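Side-chain contact in guanylate kinase (Coxiella burnetii, PDB 3TR0), which catalyses the ATP-dependent phosphorylation of GMP to GDP, a step that is probably essential for recycling GMP: residues 61-64 and 65-69. Numbering follows the deposited sequence.
Sequences TRFQ and AMVKE
Phe-63 with Val-67 and Gln-64 with Lys-68 are i to i+4 side-chain contacts within the short helix 60-69, at the surface of the fold. The helical assignment rests on four successive i+4 to i backbone hydrogen bonds, from Ala-65 N to Thr-61 O (3.1 Å) through Lys-68 N to Gln-64 O (3.0 Å, N-H...O 170°). On the inward side, Phe-63 CE1 lies 3.6 Å from Val-67 CG2, an apolar contact in which the methyl meets the ring obliquely. Val-67 directs CG1 anti to its backbone N (chi1 176°), which leaves CG2 to face the preceding turn, where it also lies 3.2 Å from Phe-63 O. This helix belongs to the GMP-binding part of the guanylate kinase fold and packs on the small mixed sheet: Phe-63 stacks on Phe-72 and meets His-82, while Val-67 touches Phe-72 and His-75. The Phe-63 side chain is about 7 Å from the bound GMP, near the nucleotide but not in its pocket. Around the helix, the Gln-64 chain bends at chi2 (63°), bringing its amide across the extended Lys-68 chain at an oblique angle. There Gln-64 OE1 sits 3.1 Å from Lys-68 CE, and Gln-64 CG lies 3.6 Å from the same CE. Lys-68 NZ is farther from Gln-64 OE1, at 4.1 Å, which makes this a contact with the aliphatic part of the lysine.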
loop_
_atom_site.group_PDB
_atom_site.type_symbol
_atom_site.label_atom_id
_atom_site.label_comp_id
_atom_site.label_asym_id
_atom_site.label_seq_id
_atom_site.Cartn_x
_atom_site.Cartn_y
_atom_site.Cartn_z
ATOM N N THR A 61 29.273 19.985 -19.795
ATOM C CA THR A 61 30.375 20.400 -18.938
ATOM C C THR A 61 29.907 20.528 -17.495
ATOM O O THR A 61 30.530 19.993 -16.576
ATOM C CB THR A 61 30.967 21.742 -19.399
ATOM O OG1 THR A 61 31.448 21.613 -20.744
ATOM C CG2 THR A 61 32.116 22.156 -18.491
ATOM N N ARG A 62 28.802 21.237 -17.302
ATOM C CA ARG A 62 28.185 21.360 -15.985
ATOM C C ARG A 62 27.766 20.006 -15.413
ATOM O O ARG A 62 28.018 19.712 -14.244
ATOM C CB ARG A 62 26.974 22.288 -16.051
ATOM C CG ARG A 62 27.232 23.688 -15.536
ATOM C CD ARG A 62 26.033 24.586 -15.778
ATOM N NE ARG A 62 25.832 24.857 -17.199
ATOM C CZ ARG A 62 24.864 25.629 -17.681
ATOM N NH1 ARG A 62 24.002 26.207 -16.854
ATOM N NH2 ARG A 62 24.757 25.823 -18.989
ATOM N N PHE A 63 27.120 19.185 -16.234
ATOM C CA PHE A 63 26.615 17.898 -15.761
ATOM C C PHE A 63 27.758 16.970 -15.370
ATOM O O PHE A 63 27.723 16.338 -14.314
ATOM C CB PHE A 63 25.738 17.231 -16.823
ATOM C CG PHE A 63 24.864 16.136 -16.281
ATOM C CD1 PHE A 63 25.397 14.897 -15.965
ATOM C CD2 PHE A 63 23.510 16.348 -16.085
ATOM C CE1 PHE A 63 24.597 13.891 -15.464
ATOM C CE2 PHE A 63 22.704 15.341 -15.579
ATOM C CZ PHE A 63 23.250 14.113 -15.271
ATOM N N GLN A 64 28.774 16.894 -16.224
ATOM C CA GLN A 64 29.925 16.044 -15.952
ATOM C C GLN A 64 30.597 16.479 -14.657
ATOM O O GLN A 64 31.004 15.647 -13.846
ATOM C CB GLN A 64 30.918 16.082 -17.115
ATOM C CG GLN A 64 32.162 15.234 -16.894
ATOM C CD GLN A 64 31.845 13.757 -16.759
ATOM O OE1 GLN A 64 32.533 13.026 -16.046
ATOM N NE2 GLN A 64 30.802 13.308 -17.448
ATOM N N ALA A 65 30.708 17.792 -14.471
ATOM C CA ALA A 65 31.231 18.344 -13.230
ATOM C C ALA A 65 30.470 17.765 -12.040
ATOM O O ALA A 65 31.069 17.183 -11.137
ATOM C CB ALA A 65 31.134 19.859 -13.243
HETATM N N MSE A 66 29.148 17.917 -12.052
HETATM C CA MSE A 66 28.305 17.408 -10.968
HETATM C C MSE A 66 28.528 15.920 -10.706
HETATM O O MSE A 66 28.547 15.484 -9.555
HETATM C CB MSE A 66 26.824 17.678 -11.259
HETATM C CG MSE A 66 26.311 19.004 -10.722
HETATM SE SE MSE A 66 24.750 19.681 -11.689
HETATM C CE MSE A 66 24.386 21.258 -10.602
ATOM N N VAL A 67 28.704 15.147 -11.774
ATOM C CA VAL A 67 28.951 13.713 -11.645
ATOM C C VAL A 67 30.251 13.432 -10.893
ATOM O O VAL A 67 30.271 12.650 -9.946
ATOM C CB VAL A 67 29.001 13.017 -13.016
ATOM C CG1 VAL A 67 29.355 11.545 -12.851
ATOM C CG2 VAL A 67 27.674 13.178 -13.747
ATOM N N LYS A 68 31.337 14.073 -11.322
ATOM C CA LYS A 68 32.634 13.897 -10.674
ATOM C C LYS A 68 32.622 14.415 -9.236
ATOM O O LYS A 68 33.317 13.883 -8.371
ATOM C CB LYS A 68 33.737 14.597 -11.472
ATOM C CG LYS A 68 33.936 14.051 -12.877
ATOM C CD LYS A 68 34.979 14.854 -13.640
ATOM C CE LYS A 68 35.124 14.360 -15.070
ATOM N NZ LYS A 68 36.058 15.207 -15.860
ATOM N N GLU A 69 31.832 15.456 -8.990
ATOM C CA GLU A 69 31.739 16.055 -7.663
ATOM C C GLU A 69 30.875 15.212 -6.725
ATOM O O GLU A 69 30.959 15.346 -5.503
ATOM C CB GLU A 69 31.167 17.473 -7.752
ATOM C CG GLU A 69 32.006 18.444 -8.567
ATOM C CD GLU A 69 31.389 19.830 -8.646
ATOM O OE1 GLU A 69 30.802 20.285 -7.642
ATOM O OE2 GLU A 69 31.485 20.467 -9.716
#